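Local coordinates for sterol carrier protein 2 (PDB 2CX7) that probably carries sterols or other lipids, as a bacterial member of the SCP-2 sterol transfer family, at residues 76-81 against 100-105; 32-37 against 68-73; 50-55 against 62-67; 10-15 against 124-129. One frame throughout, in Å; residues are numbered along the deposited sequence.

Interactions 1 and 3 pair strands at the two edges of one five-stranded sheet. Interaction 1 pairs an inner strand with the edge strand 103-106 and puts its charges at the surface. Interaction 3 pairs the other edge strand, 59-67, within a hairpin and relies on backbone bonds. Between them, interaction 2 lays the loop 68-73 over strand 32-37, with A34 and A72 buried and a serine-aspartate pair at one end. Strand 32-37 bonds to both 50-55 and 76-81, so interactions 1, 2 and 3 share a framework. Interaction 4 packs two helices against each other beside the sheet. It is largely apolar, and its Y12 touches L53 of interaction 3.

Interaction 1 of 4, residues 76-81 against 100-105; sequences IEADLA and GLLELK
E77 holds its CG anti to the backbone N (chi1 169°), and the bend of K105 at chi2 (-67°) lets its chain run on over the glutamate from K105 CG, which lies 3.6 Å from E77 CB. E103 lies on the same face of the sheet as E77. The three side chains form a salt-bridge network. K105 NZ makes a weak bond of 2.9 Å to E103 OE1, and a salt bridge to E77 OE2, whose modelled place is less sure. As modelled, E77 OE2 is 3.6 Å from E103 OE1, a distance that shares this doubt. R38 is bound to both carboxylates, which probably offsets their repulsion. A glutamine in place of E77 would probably leave R38 and K105 with one negative partner fewer. Beneath the charges, E77 and E103 form an antiparallel hydrogen-bonded pair. E77 N gives to E103 O, and E103 N gives to E77 O at 2.8 Å and 167°. I76 and L104 face each other as the next, non-hydrogen-bonded pair. On the face of I76 and L104 the contacts are apolar: I76 CG1 meets L104 CD1 at 3.9 Å, and I76 CG2 meets L102 CB at 3.8 Å. A78 CB touches L102 CD2. A water links D79 N to L101 O just past the paired strands. Strand 103-106 is the edge of the sheet within this chain, and strand 74-78 is bonded on its other side to strand 32-37. W83 of helix 80-86 and L97 of helix 93-99 pack on I76 and L102.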
loop_
_atom_site.group_PDB
_atom_site.type_symbol
_atom_site.label_atom_id
_atom_site.label_comp_id
_atom_site.label_asym_id
_atom_site.label_seq_id
_atom_site.Cartn_x
_atom_site.Cartn_y
_atom_site.Cartn_z
ATOM N N ILE A 76 1.522 -5.570 4.293
ATOM C CA ILE A 76 0.674 -6.352 3.396
ATOM C C ILE A 76 1.576 -6.803 2.256
ATOM O O ILE A 76 2.104 -5.987 1.495
ATOM C CB ILE A 76 -0.478 -5.534 2.810
ATOM C CG1 ILE A 76 -1.347 -4.965 3.934
ATOM C CG2 ILE A 76 -1.319 -6.435 1.895
ATOM C CD1 ILE A 76 -2.507 -4.106 3.442
ATOM N N GLU A 77 1.733 -8.112 2.140
ATOM C CA GLU A 77 2.611 -8.714 1.143
ATOM C C GLU A 77 1.844 -9.458 0.055
ATOM O O GLU A 77 0.766 -10.011 0.308
ATOM C CB GLU A 77 3.562 -9.669 1.873
ATOM C CG GLU A 77 4.376 -10.591 1.004
ATOM C CD GLU A 77 5.062 -11.667 1.839
ATOM O OE1 GLU A 77 5.963 -11.315 2.629
ATOM O OE2 GLU A 77 4.683 -12.856 1.717
ATOM N N ALA A 78 2.419 -9.505 -1.144
ATOM C CA ALA A 78 1.772 -10.183 -2.259
ATOM C C ALA A 78 2.734 -10.368 -3.420
ATOM O O ALA A 78 3.814 -9.759 -3.455
ATOM C CB ALA A 78 0.554 -9.375 -2.719
ATOM N N ASP A 79 2.345 -11.230 -4.356
ATOM C CA ASP A 79 3.136 -11.459 -5.562
ATOM C C ASP A 79 2.973 -10.194 -6.401
ATOM O O ASP A 79 1.923 -9.546 -6.352
ATOM C CB ASP A 79 2.575 -12.633 -6.364
ATOM C CG ASP A 79 3.064 -13.979 -5.871
ATOM O OD1 ASP A 79 3.465 -14.076 -4.698
ATOM O OD2 ASP A 79 3.027 -14.949 -6.668
ATOM N N LEU A 80 3.993 -9.846 -7.177
ATOM C CA LEU A 80 3.924 -8.657 -8.021
ATOM C C LEU A 80 2.652 -8.633 -8.866
ATOM O O LEU A 80 1.965 -7.610 -8.940
ATOM C CB LEU A 80 5.135 -8.584 -8.954
ATOM C CG LEU A 80 5.111 -7.408 -9.937
ATOM C CD1 LEU A 80 5.010 -6.105 -9.157
ATOM C CD2 LEU A 80 6.343 -7.439 -10.826
ATOM N N ALA A 81 2.331 -9.765 -9.488
ATOM C CA ALA A 81 1.152 -9.856 -10.346
ATOM C C ALA A 81 -0.118 -9.436 -9.628
ATOM O O ALA A 81 -0.981 -8.768 -10.209
ATOM C CB ALA A 81 0.998 -11.264 -10.883
ATOM N N GLY A 100 -6.606 -13.746 1.224
ATOM C CA GLY A 100 -5.179 -13.953 1.418
ATOM C C GLY A 100 -4.328 -13.671 0.186
ATOM O O GLY A 100 -3.116 -13.899 0.221
ATOM N N LEU A 101 -4.942 -13.205 -0.902
ATOM C CA LEU A 101 -4.181 -12.859 -2.113
ATOM C C LEU A 101 -3.244 -11.727 -1.698
ATOM O O LEU A 101 -2.090 -11.656 -2.135
ATOM C CB LEU A 101 -5.127 -12.423 -3.240
ATOM C CG LEU A 101 -5.922 -13.580 -3.852
ATOM C CD1 LEU A 101 -6.979 -13.049 -4.817
ATOM C CD2 LEU A 101 -4.955 -14.521 -4.566
ATOM N N LEU A 102 -3.765 -10.818 -0.875
ATOM C CA LEU A 102 -2.957 -9.762 -0.292
ATOM C C LEU A 102 -2.858 -10.360 1.107
ATOM O O LEU A 102 -3.876 -10.582 1.759
ATOM C CB LEU A 102 -3.694 -8.418 -0.232
ATOM C CG LEU A 102 -3.954 -7.671 -1.549
ATOM C CD1 LEU A 102 -4.659 -6.363 -1.228
ATOM C CD2 LEU A 102 -2.639 -7.399 -2.285
ATOM N N GLU A 103 -1.642 -10.639 1.550
ATOM C CA GLU A 103 -1.440 -11.266 2.846
ATOM C C GLU A 103 -1.005 -10.287 3.928
ATOM O O GLU A 103 0.005 -9.595 3.796
ATOM C CB GLU A 103 -0.418 -12.409 2.702
ATOM C CG GLU A 103 0.024 -13.038 4.020
ATOM C CD GLU A 103 0.848 -14.310 3.834
ATOM O OE1 GLU A 103 1.628 -14.379 2.863
ATOM O OE2 GLU A 103 0.726 -15.236 4.672
ATOM N N LEU A 104 -1.786 -10.219 4.995
ATOM C CA LEU A 104 -1.443 -9.330 6.096
ATOM C C LEU A 104 -0.366 -10.024 6.928
ATOM O O LEU A 104 -0.651 -10.929 7.718
ATOM C CB LEU A 104 -2.677 -9.034 6.946
ATOM C CG LEU A 104 -2.475 -7.980 8.041
ATOM C CD1 LEU A 104 -2.193 -6.617 7.398
ATOM C CD2 LEU A 104 -3.722 -7.907 8.915
ATOM N N LYS A 105 0.877 -9.603 6.731
ATOM C CA LYS A 105 2.019 -10.186 7.429
ATOM C C LYS A 105 2.262 -9.621 8.826
ATOM O O LYS A 105 2.822 -10.300 9.694
ATOM C CB LYS A 105 3.278 -10.002 6.588
ATOM C CG LYS A 105 3.305 -10.836 5.318
ATOM C CD LYS A 105 3.404 -12.319 5.637
ATOM C CE LYS A 105 3.774 -13.116 4.400
ATOM N NZ LYS A 105 3.891 -14.584 4.651
HETATM O O HOH W 1 5.352 -16.018 2.454
HETATM O O HOH W 2 -0.369 -12.538 -4.158
#

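Interaction 2 of 4, residues 32-37 against 68-73; sequences SLALAV and GEAEAD
S32 meets A72 and D73 through its whole side chain. Its CB lies 4.0 Å from A72 CB. From there OG stands between the backbone N and the carbonyl carbon (chi1 52°), which brings it to the backbone of the loop. OG accepts a hydrogen bond from D73 N at 2.9 Å, with an N-H...O angle of 152°. The same OG sits 3.2 Å from A72 CA. A weak bond, 3.4 Å long, runs from S32 OG to D73 OD2. That carboxylate oxygen turns back to the strand and takes the backbone N of S32 at 2.9 Å. The donor reaches OD2 on its anti side, 16° out of the carboxylate plane. Serine and aspartate thus hold each other twice over: each side chain takes the other's backbone N-H. An alanine in place of S32 would probably leave D73 N without this acceptor and OD2 without its weak second bond, the carboxylate then held by the backbone N alone within this contact. Farther along, the contact is made by small apolar groups. A72 CB points toward the strand and meets A34 CB at 3.7 Å. A70 CB is a looser neighbour of A34 CB, at 4.4 Å. V52 of strand 49-56 packs on both A34 and A70. The loop runs from the edge strand 59-67 to strand 74-78, crossing over one face of the sheet. A72 O is bonded by K106 NZ. The chemistry splits along the loop: methyl groups let it lie close over A34, while the polar end ties the aspartate just before strand 74-78 to S32.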
loop_
_atom_site.group_PDB
_atom_site.type_symbol
_atom_site.label_atom_id
_atom_site.label_comp_id
_atom_site.label_asym_id
_atom_site.label_seq_id
_atom_site.Cartn_x
_atom_site.Cartn_y
_atom_site.Cartn_z
ATOM N N SER A 32 2.484 3.251 10.227
ATOM C CA SER A 32 3.124 3.116 8.920
ATOM C C SER A 32 2.550 1.884 8.229
ATOM O O SER A 32 2.084 0.953 8.886
ATOM C CB SER A 32 4.644 2.990 9.077
ATOM O OG SER A 32 4.996 1.965 9.990
ATOM N N LEU A 33 2.566 1.888 6.902
ATOM C CA LEU A 33 2.036 0.768 6.134
ATOM C C LEU A 33 2.997 0.423 5.020
ATOM O O LEU A 33 3.401 1.299 4.248
ATOM C CB LEU A 33 0.673 1.138 5.521
ATOM C CG LEU A 33 0.058 0.191 4.478
ATOM C CD1 LEU A 33 -0.351 -1.120 5.139
ATOM C CD2 LEU A 33 -1.179 0.858 3.847
ATOM N N ALA A 34 3.359 -0.852 4.934
ATOM C CA ALA A 34 4.253 -1.309 3.889
ATOM C C ALA A 34 3.496 -2.184 2.911
ATOM O O ALA A 34 2.781 -3.112 3.312
ATOM C CB ALA A 34 5.423 -2.092 4.485
ATOM N N LEU A 35 3.642 -1.863 1.629
ATOM C CA LEU A 35 3.041 -2.632 0.553
ATOM C C LEU A 35 4.249 -3.386 -0.006
ATOM O O LEU A 35 5.100 -2.811 -0.700
ATOM C CB LEU A 35 2.433 -1.699 -0.489
ATOM C CG LEU A 35 1.446 -0.672 0.072
ATOM C CD1 LEU A 35 0.848 0.120 -1.079
ATOM C CD2 LEU A 35 0.354 -1.379 0.894
ATOM N N ALA A 36 4.325 -4.671 0.317
ATOM C CA ALA A 36 5.463 -5.493 -0.066
ATOM C C ALA A 36 5.241 -6.481 -1.208
ATOM O O ALA A 36 4.215 -7.164 -1.270
ATOM C CB ALA A 36 5.967 -6.240 1.164
ATOM N N VAL A 37 6.233 -6.535 -2.096
ATOM C CA VAL A 37 6.253 -7.435 -3.246
ATOM C C VAL A 37 7.232 -8.553 -2.907
ATOM O O VAL A 37 8.377 -8.281 -2.542
ATOM C CB VAL A 37 6.762 -6.713 -4.531
ATOM C CG1 VAL A 37 6.843 -7.707 -5.696
ATOM C CG2 VAL A 37 5.837 -5.562 -4.892
ATOM N N GLY A 68 14.145 -5.263 -0.708
ATOM C CA GLY A 68 14.149 -6.256 0.350
ATOM C C GLY A 68 13.036 -6.058 1.363
ATOM O O GLY A 68 11.996 -5.471 1.054
ATOM N N GLU A 69 13.265 -6.546 2.578
ATOM C CA GLU A 69 12.297 -6.446 3.666
ATOM C C GLU A 69 12.131 -5.022 4.171
ATOM O O GLU A 69 13.105 -4.280 4.286
ATOM C CB GLU A 69 12.725 -7.334 4.835
ATOM C CG GLU A 69 12.626 -8.821 4.571
ATOM C CD GLU A 69 11.217 -9.256 4.216
ATOM O OE1 GLU A 69 10.252 -8.582 4.647
ATOM O OE2 GLU A 69 11.075 -10.281 3.516
ATOM N N ALA A 70 10.892 -4.651 4.487
ATOM C CA ALA A 70 10.601 -3.312 4.989
ATOM C C ALA A 70 9.887 -3.373 6.338
ATOM O O ALA A 70 9.099 -4.286 6.598
ATOM C CB ALA A 70 9.749 -2.551 3.980
ATOM N N GLU A 71 10.171 -2.394 7.193
ATOM C CA GLU A 71 9.561 -2.329 8.519
ATOM C C GLU A 71 8.395 -1.344 8.562
ATOM O O GLU A 71 8.478 -0.243 8.017
ATOM C CB GLU A 71 10.599 -1.914 9.572
ATOM C CG GLU A 71 11.800 -2.848 9.689
ATOM C CD GLU A 71 12.683 -2.825 8.451
ATOM O OE1 GLU A 71 13.162 -1.730 8.081
ATOM O OE2 GLU A 71 12.900 -3.900 7.847
ATOM N N ALA A 72 7.311 -1.751 9.216
ATOM C CA ALA A 72 6.132 -0.904 9.347
ATOM C C ALA A 72 5.177 -1.476 10.387
ATOM O O ALA A 72 5.315 -2.629 10.799
ATOM C CB ALA A 72 5.423 -0.785 7.999
ATOM N N ASP A 73 4.213 -0.665 10.813
ATOM C CA ASP A 73 3.221 -1.108 11.779
ATOM C C ASP A 73 2.312 -2.148 11.128
ATOM O O ASP A 73 1.852 -3.083 11.774
ATOM C CB ASP A 73 2.394 0.078 12.271
ATOM C CG ASP A 73 3.205 1.030 13.116
ATOM O OD1 ASP A 73 3.844 0.563 14.087
ATOM O OD2 ASP A 73 3.205 2.238 12.815
#

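Interaction 3 of 4, residues 50-55 against 62-67; sequences AVVLDL and GAKAVE
A50 and V66 pair through two backbone hydrogen bonds, one each way. V66 N gives to A50 O at 2.8 Å, and A50 N gives to V66 O at a more bent 142°. Two straighter bonds follow along the ladder. V52 N reaches K64 O at 2.8 Å and 170°, and D54 N reaches G62 O. The return bond from K64 N to V52 O is weak. CA-H...O contacts add to these: A65 CA lies 3.2 Å from A50 O, and A63 CA lies 3.2 Å from V52 O. Apolar contacts across the pair are few. L53 CD2 meets A63 CB at 3.9 Å on the face of V51 and A65. On the face of V52 and V66, the aliphatic chain of K64 rises extended beyond CG, which is 4.1 Å from V52 CB. D54 OD1 makes a salt bridge with R61, within the hairpin. This is the antiparallel hairpin of strands 49-56 and 59-67. Strand 32-37 bonds to the other edge of 49-56. Helix 6-17 packs on the face of L53 and A63 through Y12 and C13, and A70 lies against A50 and V52 on the other face.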
loop_
_atom_site.group_PDB
_atom_site.type_symbol
_atom_site.label_atom_id
_atom_site.label_comp_id
_atom_site.label_asym_id
_atom_site.label_seq_id
_atom_site.Cartn_x
_atom_site.Cartn_y
_atom_site.Cartn_z
ATOM N N ALA A 50 9.400 -2.965 -1.563
ATOM C CA ALA A 50 8.232 -2.472 -0.861
ATOM C C ALA A 50 8.147 -0.962 -0.920
ATOM O O ALA A 50 9.135 -0.280 -1.197
ATOM C CB ALA A 50 8.289 -2.918 0.592
ATOM N N VAL A 51 6.947 -0.449 -0.684
ATOM C CA VAL A 51 6.732 0.984 -0.616
ATOM C C VAL A 51 6.216 1.134 0.806
ATOM O O VAL A 51 5.222 0.510 1.179
ATOM C CB VAL A 51 5.680 1.479 -1.607
ATOM C CG1 VAL A 51 5.319 2.927 -1.293
ATOM C CG2 VAL A 51 6.229 1.399 -3.038
ATOM N N VAL A 52 6.908 1.942 1.599
ATOM C CA VAL A 52 6.536 2.142 2.987
ATOM C C VAL A 52 5.994 3.555 3.138
ATOM O O VAL A 52 6.672 4.532 2.805
ATOM C CB VAL A 52 7.758 1.908 3.908
ATOM C CG1 VAL A 52 7.350 2.010 5.371
ATOM C CG2 VAL A 52 8.354 0.526 3.615
ATOM N N LEU A 53 4.754 3.638 3.615
ATOM C CA LEU A 53 4.061 4.905 3.803
ATOM C C LEU A 53 3.970 5.301 5.278
ATOM O O LEU A 53 3.514 4.518 6.114
ATOM C CB LEU A 53 2.643 4.800 3.243
ATOM C CG LEU A 53 2.477 4.231 1.830
ATOM C CD1 LEU A 53 1.026 3.807 1.597
ATOM C CD2 LEU A 53 2.912 5.275 0.815
ATOM N N ASP A 54 4.420 6.511 5.586
ATOM C CA ASP A 54 4.346 7.054 6.946
ATOM C C ASP A 54 3.032 7.829 6.952
ATOM O O ASP A 54 3.002 9.024 6.660
ATOM C CB ASP A 54 5.531 7.994 7.194
ATOM C CG ASP A 54 5.525 8.600 8.588
ATOM O OD1 ASP A 54 4.644 8.256 9.404
ATOM O OD2 ASP A 54 6.415 9.427 8.869
ATOM N N LEU A 55 1.940 7.137 7.264
ATOM C CA LEU A 55 0.612 7.740 7.242
ATOM C C LEU A 55 0.188 8.279 8.603
ATOM O O LEU A 55 0.461 7.658 9.624
ATOM C CB LEU A 55 -0.397 6.696 6.753
ATOM C CG LEU A 55 -0.077 6.051 5.396
ATOM C CD1 LEU A 55 -1.001 4.888 5.135
ATOM C CD2 LEU A 55 -0.192 7.095 4.291
ATOM N N GLY A 62 5.391 10.900 4.553
ATOM C CA GLY A 62 6.573 10.471 3.831
ATOM C C GLY A 62 6.396 9.076 3.272
ATOM O O GLY A 62 5.615 8.279 3.792
ATOM N N ALA A 63 7.112 8.788 2.194
ATOM C CA ALA A 63 7.040 7.478 1.565
ATOM C C ALA A 63 8.441 7.106 1.104
ATOM O O ALA A 63 9.333 7.951 1.064
ATOM C CB ALA A 63 6.090 7.522 0.389
ATOM N N LYS A 64 8.643 5.843 0.769
ATOM C CA LYS A 64 9.951 5.409 0.305
ATOM C C LYS A 64 9.855 4.003 -0.245
ATOM O O LYS A 64 9.087 3.179 0.258
ATOM C CB LYS A 64 10.966 5.434 1.450
ATOM C CG LYS A 64 10.645 4.479 2.585
ATOM C CD LYS A 64 11.723 4.509 3.647
ATOM C CE LYS A 64 11.379 3.584 4.794
ATOM N NZ LYS A 64 12.411 3.626 5.859
ATOM N N ALA A 65 10.619 3.749 -1.300
ATOM C CA ALA A 65 10.662 2.427 -1.899
ATOM C C ALA A 65 11.894 1.791 -1.283
ATOM O O ALA A 65 12.964 2.414 -1.202
ATOM C CB ALA A 65 10.809 2.524 -3.412
ATOM N N VAL A 66 11.742 0.560 -0.821
ATOM C CA VAL A 66 12.844 -0.138 -0.204
ATOM C C VAL A 66 13.040 -1.499 -0.841
ATOM O O VAL A 66 12.080 -2.230 -1.096
ATOM C CB VAL A 66 12.610 -0.319 1.310
ATOM C CG1 VAL A 66 13.761 -1.098 1.932
ATOM C CG2 VAL A 66 12.473 1.037 1.975
ATOM N N GLU A 67 14.297 -1.818 -1.116
ATOM C CA GLU A 67 14.650 -3.099 -1.691
ATOM C C GLU A 67 14.704 -4.072 -0.521
ATOM O O GLU A 67 15.223 -3.738 0.543
ATOM C CB GLU A 67 16.016 -3.000 -2.368
ATOM C CG GLU A 67 16.548 -4.308 -2.911
ATOM C CD GLU A 67 17.918 -4.142 -3.537
ATOM O OE1 GLU A 67 18.831 -3.636 -2.847
ATOM O OE2 GLU A 67 18.082 -4.514 -4.718
#

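Interaction 4 of 4, residues 10-15 against 124-129; sequences QAYCRK and KVAREV
Helix 6-17 packs here against the last part of helix 116-127 and the residues after it, with Y12 meeting V125, A126 and V129. The ring of Y12 is put there by its first torsion, with CG anti to the backbone N (chi1 -177°). Its CE1 atom does most of the touching. V125 CG1 lies at the ring edge, near the ring plane, 3.9 Å from CE1. CE1 also comes within 3.5 Å of A126 CA and 3.7 Å of A126 CB. V129 CG2 approaches CD1 obliquely at 3.9 Å, and the two side chains cross at about a right angle. The other branch of V129, CG1, rests 3.9 Å from A11 CB, so the valine spans two residues of the helix. One turn on from A11, K15 lays its CB 3.7 Å from V125 CG1. Its bent chain then slides past V129, and CE comes 3.8 Å from E128 O. The packing between the segments is almost wholly apolar. The phenol OH of Y12 is bonded to L122 O, a backbone carbonyl earlier in helix 116-127. W8 also meets the Y12 ring, their planes at about 40°. Next to Y12, C13 is joined by a disulfide to C60, which ties helix 6-17 to strand 59-67. The arrangement is a helix packed on another helix and the chain that follows it, beside a sheet, in keeping with the alpha/beta SCP-2 fold.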
loop_
_atom_site.group_PDB
_atom_site.type_symbol
_atom_site.label_atom_id
_atom_site.label_comp_id
_atom_site.label_asym_id
_atom_site.label_seq_id
_atom_site.Cartn_x
_atom_site.Cartn_y
_atom_site.Cartn_z
ATOM N N GLN A 10 7.147 8.512 -4.133
ATOM C CA GLN A 10 7.057 9.948 -3.898
ATOM C C GLN A 10 5.799 10.528 -4.518
ATOM O O GLN A 10 5.114 11.342 -3.903
ATOM C CB GLN A 10 8.270 10.670 -4.488
ATOM C CG GLN A 10 9.584 10.388 -3.789
ATOM C CD GLN A 10 10.730 11.153 -4.425
ATOM O OE1 GLN A 10 10.684 12.380 -4.532
ATOM N NE2 GLN A 10 11.763 10.435 -4.855
ATOM N N ALA A 11 5.496 10.114 -5.743
ATOM C CA ALA A 11 4.317 10.617 -6.428
ATOM C C ALA A 11 3.047 10.159 -5.718
ATOM O O ALA A 11 2.040 10.863 -5.721
ATOM C CB ALA A 11 4.303 10.138 -7.881
ATOM N N TYR A 12 3.107 8.972 -5.119
ATOM C CA TYR A 12 1.959 8.406 -4.411
ATOM C C TYR A 12 1.686 9.191 -3.126
ATOM O O TYR A 12 0.543 9.541 -2.836
ATOM C CB TYR A 12 2.237 6.936 -4.105
ATOM C CG TYR A 12 1.116 6.182 -3.428
ATOM C CD1 TYR A 12 -0.222 6.489 -3.682
ATOM C CD2 TYR A 12 1.398 5.094 -2.604
ATOM C CE1 TYR A 12 -1.252 5.722 -3.138
ATOM C CE2 TYR A 12 0.383 4.322 -2.057
ATOM C CZ TYR A 12 -0.937 4.635 -2.330
ATOM O OH TYR A 12 -1.932 3.830 -1.833
ATOM N N CYS A 13 2.738 9.474 -2.366
ATOM C CA CYS A 13 2.593 10.234 -1.120
ATOM C C CYS A 13 1.958 11.577 -1.443
ATOM O O CYS A 13 1.028 12.010 -0.766
ATOM C CB CYS A 13 3.959 10.432 -0.462
ATOM S SG CYS A 13 4.013 10.990 1.288
ATOM N N ARG A 14 2.441 12.230 -2.496
ATOM C CA ARG A 14 1.895 13.517 -2.902
ATOM C C ARG A 14 0.424 13.397 -3.285
ATOM O O ARG A 14 -0.397 14.219 -2.878
ATOM C CB ARG A 14 2.690 14.081 -4.085
ATOM C CG ARG A 14 2.214 15.445 -4.531
ATOM C CD ARG A 14 3.044 15.984 -5.683
ATOM N NE ARG A 14 2.639 17.341 -6.033
ATOM C CZ ARG A 14 3.048 17.989 -7.121
ATOM N NH1 ARG A 14 3.882 17.403 -7.974
ATOM N NH2 ARG A 14 2.619 19.221 -7.358
ATOM N N LYS A 15 0.085 12.372 -4.067
ATOM C CA LYS A 15 -1.297 12.165 -4.490
ATOM C C LYS A 15 -2.219 11.941 -3.295
ATOM O O LYS A 15 -3.364 12.395 -3.291
ATOM C CB LYS A 15 -1.397 10.971 -5.440
ATOM C CG LYS A 15 -1.207 11.323 -6.905
ATOM C CD LYS A 15 -2.366 12.168 -7.430
ATOM C CE LYS A 15 -2.269 12.331 -8.943
ATOM N NZ LYS A 15 -3.435 13.056 -9.529
ATOM N N LYS A 124 -7.578 3.324 -4.453
ATOM C CA LYS A 124 -8.132 4.158 -5.518
ATOM C C LYS A 124 -7.135 5.248 -5.900
ATOM O O LYS A 124 -6.978 5.565 -7.081
ATOM C CB LYS A 124 -9.458 4.801 -5.082
ATOM C CG LYS A 124 -10.643 3.844 -5.016
ATOM C CD LYS A 124 -11.908 4.590 -4.628
ATOM C CE LYS A 124 -13.115 3.661 -4.574
ATOM N NZ LYS A 124 -14.320 4.411 -4.130
ATOM N N VAL A 125 -6.456 5.826 -4.910
ATOM C CA VAL A 125 -5.475 6.871 -5.196
ATOM C C VAL A 125 -4.264 6.298 -5.933
ATOM O O VAL A 125 -3.753 6.911 -6.875
ATOM C CB VAL A 125 -5.003 7.580 -3.891
ATOM C CG1 VAL A 125 -3.783 8.465 -4.167
ATOM C CG2 VAL A 125 -6.142 8.428 -3.336
ATOM N N ALA A 126 -3.815 5.117 -5.514
ATOM C CA ALA A 126 -2.664 4.475 -6.143
ATOM C C ALA A 126 -2.916 4.311 -7.636
ATOM O O ALA A 126 -2.028 4.534 -8.459
ATOM C CB ALA A 126 -2.414 3.112 -5.500
ATOM N N ARG A 127 -4.143 3.930 -7.972
ATOM C CA ARG A 127 -4.536 3.715 -9.360
ATOM C C ARG A 127 -4.387 4.968 -10.229
ATOM O O ARG A 127 -4.150 4.861 -11.435
ATOM C CB ARG A 127 -5.985 3.209 -9.413
ATOM C CG ARG A 127 -6.178 1.806 -8.829
ATOM C CD ARG A 127 -7.649 1.490 -8.561
ATOM N NE ARG A 127 -8.485 1.653 -9.750
ATOM C CZ ARG A 127 -9.807 1.509 -9.761
ATOM N NH1 ARG A 127 -10.457 1.191 -8.647
ATOM N NH2 ARG A 127 -10.484 1.689 -10.889
ATOM N N GLU A 128 -4.508 6.143 -9.614
ATOM C CA GLU A 128 -4.416 7.413 -10.339
ATOM C C GLU A 128 -3.016 8.017 -10.415
ATOM O O GLU A 128 -2.833 9.118 -10.948
ATOM C CB GLU A 128 -5.382 8.431 -9.720
ATOM C CG GLU A 128 -6.824 7.935 -9.667
ATOM C CD GLU A 128 -7.403 7.624 -11.045
ATOM O OE1 GLU A 128 -8.467 6.974 -11.113
ATOM O OE2 GLU A 128 -6.801 8.031 -12.062
ATOM N N VAL A 129 -2.030 7.304 -9.889
ATOM C CA VAL A 129 -0.657 7.780 -9.926
ATOM C C VAL A 129 -0.075 7.496 -11.304
ATOM O O VAL A 129 -0.250 6.405 -11.840
ATOM C CB VAL A 129 0.216 7.075 -8.877
ATOM C CG1 VAL A 129 1.662 7.533 -9.014
ATOM C CG2 VAL A 129 -0.305 7.377 -7.478
#